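Local coordinates for uncharacterized protein (Pseudomonas protegens, PDB 4KT3), which is a type VI secretion effector, held here by its immunity protein, and probably hydrolyses glycosidic bonds of peptidoglycan as a glucosaminidase-like enzyme of the lysozyme clan, at residues Leu81-Ile95 / Lys107-Phe121. Numbering follows the deposited sequence.
Sequences LNNYFSMHAPAPLQI and KVAKFDSFQKSAQSF
In this glucosaminidase-like domain the loop after helix 76-81 runs along strand 108-110 and packs against the start of helix 114-129, and Asn83 ties loop to strand. The Asn83 amide, carried there by a chi1 of -177° that sets CG opposite the backbone N, lies beside Ala109: ND2 donates to Ala109 O at 2.9 Å, the acceptor tilted from the amide plane, and to Met87 O, on a lone pair, while OD1 accepts from Met87 N. Met87 O also takes Ala109 N at 3.0 Å, so two donors grip it. Beyond it, Ala89 N reaches Lys107 O, and His88 forms a single beta bridge with Val108. Asn82 ND2 bonds to Phe111 O at 3.0 Å from above the carbonyl plane. The Phe111 ring is wedged between loop and helix: Ser117 CA sits over the centre of one face, Pro92 O meets its edge, 3.4 Å from CE1, and the Asn83 amide stands nearly perpendicular to it. Ser120 OG donates in plane to a lone pair of Pro92 O at 2.7 Å. Ser117 OG accepts from Tyr84 N at 3.2 Å and donates to Phe114 O, linking loop and helical turn. Phe114 CD2 lies over one face of Tyr84, 3.3 Å from CG; Tyr44 of helix 35-54 contacts both rings. His88 NE2 and Ser86 OG bond to Asn70 and Tyr79 of the putative lipoprotein chain, placing this loop, bonded to strand 108-110 and packed on helix 114-129, at the effector-immunity interface.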
loop_
_atom_site.group_PDB
_atom_site.type_symbol
_atom_site.label_atom_id
_atom_site.label_comp_id
_atom_site.label_asym_id
_atom_site.label_seq_id
_atom_site.Cartn_x
_atom_site.Cartn_y
_atom_site.Cartn_z
ATOM N N LEU A 81 11.179 11.129 -0.850
ATOM C CA LEU A 81 12.543 10.643 -0.568
ATOM C C LEU A 81 13.067 9.662 -1.616
ATOM O O LEU A 81 14.194 9.162 -1.501
ATOM C CB LEU A 81 12.613 9.985 0.813
ATOM C CG LEU A 81 11.978 10.751 1.975
ATOM C CD1 LEU A 81 12.179 9.990 3.282
ATOM C CD2 LEU A 81 12.519 12.168 2.092
ATOM N N ASN A 82 12.264 9.405 -2.641
ATOM C CA ASN A 82 12.598 8.430 -3.683
ATOM C C ASN A 82 12.934 7.061 -3.118
ATOM O O ASN A 82 13.687 6.308 -3.721
ATOM C CB ASN A 82 13.752 8.919 -4.564
ATOM C CG ASN A 82 13.424 10.187 -5.296
ATOM O OD1 ASN A 82 12.350 10.327 -5.873
ATOM N ND2 ASN A 82 14.355 11.123 -5.293
ATOM N N ASN A 83 12.378 6.737 -1.955
ATOM C CA ASN A 83 12.700 5.469 -1.314
ATOM C C ASN A 83 11.541 4.516 -1.540
ATOM O O ASN A 83 10.627 4.430 -0.710
ATOM C CB ASN A 83 12.986 5.695 0.169
ATOM C CG ASN A 83 13.400 4.430 0.907
ATOM O OD1 ASN A 83 13.344 3.314 0.382
ATOM N ND2 ASN A 83 13.796 4.604 2.168
ATOM N N TYR A 84 11.586 3.818 -2.674
ATOM C CA TYR A 84 10.463 2.977 -3.107
ATOM C C TYR A 84 10.481 1.584 -2.479
ATOM O O TYR A 84 9.603 0.777 -2.751
ATOM C CB TYR A 84 10.387 2.909 -4.634
ATOM C CG TYR A 84 9.899 4.178 -5.271
ATOM C CD1 TYR A 84 10.749 5.258 -5.458
ATOM C CD2 TYR A 84 8.585 4.299 -5.703
ATOM C CE1 TYR A 84 10.298 6.433 -6.045
ATOM C CE2 TYR A 84 8.134 5.460 -6.284
ATOM C CZ TYR A 84 8.993 6.525 -6.447
ATOM O OH TYR A 84 8.532 7.696 -7.025
ATOM N N PHE A 85 11.455 1.320 -1.610
ATOM C CA PHE A 85 11.534 0.034 -0.912
ATOM C C PHE A 85 11.470 0.225 0.596
ATOM O O PHE A 85 11.711 -0.714 1.365
ATOM C CB PHE A 85 12.797 -0.719 -1.373
ATOM C CG PHE A 85 12.697 -1.163 -2.803
ATOM C CD1 PHE A 85 12.988 -0.281 -3.834
ATOM C CD2 PHE A 85 12.236 -2.432 -3.125
ATOM C CE1 PHE A 85 12.829 -0.652 -5.143
ATOM C CE2 PHE A 85 12.094 -2.813 -4.451
ATOM C CZ PHE A 85 12.389 -1.916 -5.456
ATOM N N SER A 86 11.103 1.448 0.998
ATOM C CA SER A 86 11.027 1.855 2.402
ATOM C C SER A 86 12.189 1.316 3.237
ATOM O O SER A 86 11.998 0.797 4.343
ATOM C CB SER A 86 9.679 1.453 3.018
ATOM O OG SER A 86 8.619 2.079 2.317
HETATM N N MSE A 87 13.393 1.472 2.698
HETATM C CA MSE A 87 14.611 1.036 3.358
HETATM C C MSE A 87 14.882 1.873 4.584
HETATM O O MSE A 87 14.894 3.097 4.512
HETATM C CB MSE A 87 15.808 1.215 2.421
HETATM C CG MSE A 87 15.674 0.507 1.097
HETATM SE SE MSE A 87 16.050 -1.390 1.218
HETATM C CE MSE A 87 17.969 -1.307 1.496
ATOM N N HIS A 88 15.135 1.188 5.693
ATOM C CA HIS A 88 15.644 1.823 6.887
ATOM C C HIS A 88 17.046 2.371 6.622
ATOM O O HIS A 88 17.845 1.774 5.887
ATOM C CB HIS A 88 15.697 0.815 8.045
ATOM C CG HIS A 88 14.352 0.395 8.553
ATOM N ND1 HIS A 88 14.190 -0.586 9.508
ATOM C CD2 HIS A 88 13.108 0.820 8.236
ATOM C CE1 HIS A 88 12.902 -0.740 9.766
ATOM N NE2 HIS A 88 12.223 0.095 8.998
ATOM N N ALA A 89 17.335 3.519 7.221
ATOM C CA ALA A 89 18.676 4.080 7.184
ATOM C C ALA A 89 19.517 3.467 8.305
ATOM O O ALA A 89 19.000 3.192 9.401
ATOM C CB ALA A 89 18.618 5.578 7.342
ATOM N N PRO A 90 20.820 3.271 8.060
ATOM C CA PRO A 90 21.518 3.600 6.816
ATOM C C PRO A 90 21.390 2.508 5.768
ATOM O O PRO A 90 21.349 1.327 6.115
ATOM C CB PRO A 90 22.976 3.745 7.257
ATOM C CG PRO A 90 23.105 2.806 8.444
ATOM C CD PRO A 90 21.744 2.815 9.120
ATOM N N ALA A 91 21.331 2.915 4.500
ATOM C CA ALA A 91 21.247 1.980 3.389
ATOM C C ALA A 91 22.299 2.374 2.361
ATOM O O ALA A 91 22.628 3.553 2.239
ATOM C CB ALA A 91 19.870 2.023 2.771
ATOM N N PRO A 92 22.851 1.389 1.634
ATOM C CA PRO A 92 23.802 1.738 0.576
ATOM C C PRO A 92 23.175 2.706 -0.416
ATOM O O PRO A 92 21.976 2.605 -0.726
ATOM C CB PRO A 92 24.099 0.396 -0.098
ATOM C CG PRO A 92 23.722 -0.644 0.902
ATOM C CD PRO A 92 22.600 -0.059 1.707
ATOM N N LEU A 93 23.998 3.631 -0.901
ATOM C CA LEU A 93 23.612 4.621 -1.915
ATOM C C LEU A 93 22.716 5.737 -1.390
ATOM O O LEU A 93 22.321 6.618 -2.154
ATOM C CB LEU A 93 22.978 3.966 -3.159
ATOM C CG LEU A 93 23.804 2.919 -3.907
ATOM C CD1 LEU A 93 22.917 2.075 -4.820
ATOM C CD2 LEU A 93 24.929 3.599 -4.702
ATOM N N GLN A 94 22.397 5.745 -0.101
ATOM C CA GLN A 94 21.532 6.822 0.391
ATOM C C GLN A 94 22.228 8.188 0.293
ATOM O O GLN A 94 23.469 8.289 0.381
ATOM C CB GLN A 94 21.067 6.567 1.828
ATOM C CG GLN A 94 22.112 6.846 2.908
ATOM C CD GLN A 94 21.551 6.638 4.293
ATOM O OE1 GLN A 94 20.789 5.701 4.528
ATOM N NE2 GLN A 94 21.919 7.519 5.224
ATOM N N ILE A 95 21.421 9.238 0.135
ATOM C CA ILE A 95 21.937 10.602 0.097
ATOM C C ILE A 95 21.546 11.364 1.368
ATOM O O ILE A 95 21.902 12.527 1.544
ATOM C CB ILE A 95 21.462 11.374 -1.159
ATOM C CG1 ILE A 95 19.934 11.504 -1.178
ATOM C CG2 ILE A 95 21.957 10.680 -2.426
ATOM C CD1 ILE A 95 19.407 12.438 -2.256
ATOM N N LYS A 107 15.061 5.714 11.368
ATOM C CA LYS A 107 15.115 6.617 10.235
ATOM C C LYS A 107 14.972 5.823 8.948
ATOM O O LYS A 107 15.321 4.645 8.897
ATOM C CB LYS A 107 16.423 7.402 10.240
ATOM C CG LYS A 107 16.563 8.340 11.431
ATOM C CD LYS A 107 17.652 9.362 11.177
ATOM C CE LYS A 107 17.930 10.218 12.394
ATOM N NZ LYS A 107 19.028 11.183 12.111
ATOM N N VAL A 108 14.430 6.472 7.922
ATOM C CA VAL A 108 14.380 5.891 6.588
ATOM C C VAL A 108 15.314 6.650 5.653
ATOM O O VAL A 108 15.537 7.860 5.796
ATOM C CB VAL A 108 12.948 5.851 5.989
ATOM C CG1 VAL A 108 12.061 4.908 6.799
ATOM C CG2 VAL A 108 12.329 7.236 5.939
ATOM N N ALA A 109 15.854 5.919 4.699
ATOM C CA ALA A 109 16.825 6.466 3.764
ATOM C C ALA A 109 16.184 7.384 2.728
ATOM O O ALA A 109 15.008 7.240 2.388
ATOM C CB ALA A 109 17.529 5.335 3.060
ATOM N N LYS A 110 16.993 8.313 2.220
ATOM C CA LYS A 110 16.638 9.122 1.055
ATOM C C LYS A 110 17.562 8.711 -0.089
ATOM O O LYS A 110 18.732 8.404 0.146
ATOM C CB LYS A 110 16.863 10.609 1.338
ATOM C CG LYS A 110 16.199 11.144 2.575
ATOM C CD LYS A 110 16.462 12.640 2.717
ATOM C CE LYS A 110 15.691 13.229 3.887
ATOM N NZ LYS A 110 15.766 14.718 3.919
ATOM N N PHE A 111 17.031 8.714 -1.309
ATOM C CA PHE A 111 17.792 8.384 -2.513
ATOM C C PHE A 111 17.627 9.422 -3.622
ATOM O O PHE A 111 16.727 10.268 -3.577
ATOM C CB PHE A 111 17.364 7.018 -3.053
ATOM C CG PHE A 111 17.583 5.899 -2.091
ATOM C CD1 PHE A 111 18.839 5.334 -1.957
ATOM C CD2 PHE A 111 16.549 5.427 -1.300
ATOM C CE1 PHE A 111 19.056 4.328 -1.060
ATOM C CE2 PHE A 111 16.762 4.410 -0.409
ATOM C CZ PHE A 111 18.019 3.861 -0.278
ATOM N N ASP A 112 18.474 9.320 -4.646
ATOM C CA ASP A 112 18.378 10.199 -5.816
ATOM C C ASP A 112 17.219 9.849 -6.744
ATOM O O ASP A 112 16.752 10.703 -7.510
ATOM C CB ASP A 112 19.673 10.144 -6.627
ATOM C CG ASP A 112 20.765 11.040 -6.078
ATOM O OD1 ASP A 112 20.471 12.146 -5.589
ATOM O OD2 ASP A 112 21.943 10.629 -6.166
ATOM N N SER A 113 16.756 8.604 -6.687
ATOM C CA SER A 113 15.786 8.112 -7.663
ATOM C C SER A 113 15.261 6.739 -7.276
ATOM O O SER A 113 15.856 6.057 -6.449
ATOM C CB SER A 113 16.456 7.984 -9.021
ATOM O OG SER A 113 17.480 7.002 -8.973
ATOM N N PHE A 114 14.158 6.344 -7.901
ATOM C CA PHE A 114 13.621 4.990 -7.792
ATOM C C PHE A 114 14.753 3.995 -8.046
ATOM O O PHE A 114 14.961 3.056 -7.268
ATOM C CB PHE A 114 12.491 4.781 -8.820
ATOM C CG PHE A 114 11.921 3.394 -8.823
ATOM C CD1 PHE A 114 12.627 2.341 -9.377
ATOM C CD2 PHE A 114 10.669 3.148 -8.301
ATOM C CE1 PHE A 114 12.107 1.046 -9.376
ATOM C CE2 PHE A 114 10.143 1.859 -8.286
ATOM C CZ PHE A 114 10.864 0.803 -8.821
ATOM N N GLN A 115 15.490 4.218 -9.132
ATOM C CA GLN A 115 16.524 3.294 -9.556
ATOM C C GLN A 115 17.551 3.090 -8.440
ATOM O O GLN A 115 17.949 1.947 -8.150
ATOM C CB GLN A 115 17.222 3.815 -10.817
ATOM N N LYS A 116 17.996 4.180 -7.822
ATOM C CA LYS A 116 18.965 4.071 -6.731
ATOM C C LYS A 116 18.374 3.321 -5.545
ATOM O O LYS A 116 19.077 2.548 -4.911
ATOM C CB LYS A 116 19.468 5.440 -6.283
ATOM C CG LYS A 116 20.389 6.101 -7.274
ATOM C CD LYS A 116 21.772 5.515 -7.246
ATOM C CE LYS A 116 22.650 6.258 -8.252
ATOM N NZ LYS A 116 24.091 6.042 -8.042
ATOM N N SER A 117 17.094 3.522 -5.251
ATOM C CA SER A 117 16.491 2.804 -4.129
ATOM C C SER A 117 16.447 1.303 -4.427
ATOM O O SER A 117 16.641 0.480 -3.506
ATOM C CB SER A 117 15.113 3.381 -3.729
ATOM O OG SER A 117 14.046 2.989 -4.584
ATOM N N ALA A 118 16.221 0.954 -5.698
ATOM C CA ALA A 118 16.191 -0.446 -6.115
ATOM C C ALA A 118 17.597 -1.053 -6.036
ATOM O O ALA A 118 17.769 -2.202 -5.615
ATOM C CB ALA A 118 15.618 -0.580 -7.532
ATOM N N GLN A 119 18.600 -0.290 -6.459
ATOM C CA GLN A 119 19.990 -0.733 -6.359
ATOM C C GLN A 119 20.415 -0.910 -4.889
ATOM O O GLN A 119 21.229 -1.782 -4.561
ATOM C CB GLN A 119 20.903 0.262 -7.095
ATOM C CG GLN A 119 20.675 0.268 -8.608
ATOM C CD GLN A 119 21.443 1.341 -9.340
ATOM O OE1 GLN A 119 21.766 2.390 -8.800
ATOM N NE2 GLN A 119 21.741 1.068 -10.598
ATOM N N SER A 120 19.858 -0.079 -4.017
ATOM C CA SER A 120 20.131 -0.172 -2.593
ATOM C C SER A 120 19.569 -1.478 -2.046
ATOM O O SER A 120 20.266 -2.225 -1.323
ATOM C CB SER A 120 19.509 1.015 -1.875
ATOM O OG SER A 120 19.854 1.006 -0.503
ATOM N N PHE A 121 18.313 -1.752 -2.378
ATOM C CA PHE A 121 17.689 -3.028 -2.034
ATOM C C PHE A 121 18.549 -4.198 -2.522
ATOM O O PHE A 121 18.832 -5.133 -1.767
ATOM C CB PHE A 121 16.278 -3.139 -2.631
ATOM C CG PHE A 121 15.710 -4.514 -2.516
ATOM C CD1 PHE A 121 15.167 -4.954 -1.322
ATOM C CD2 PHE A 121 15.791 -5.394 -3.568
ATOM C CE1 PHE A 121 14.695 -6.241 -1.191
ATOM C CE2 PHE A 121 15.321 -6.681 -3.442
ATOM C CZ PHE A 121 14.767 -7.103 -2.256
HETATM O O HOH W 1 17.197 3.559 11.189
HETATM O O HOH W 2 20.829 7.731 -4.248
#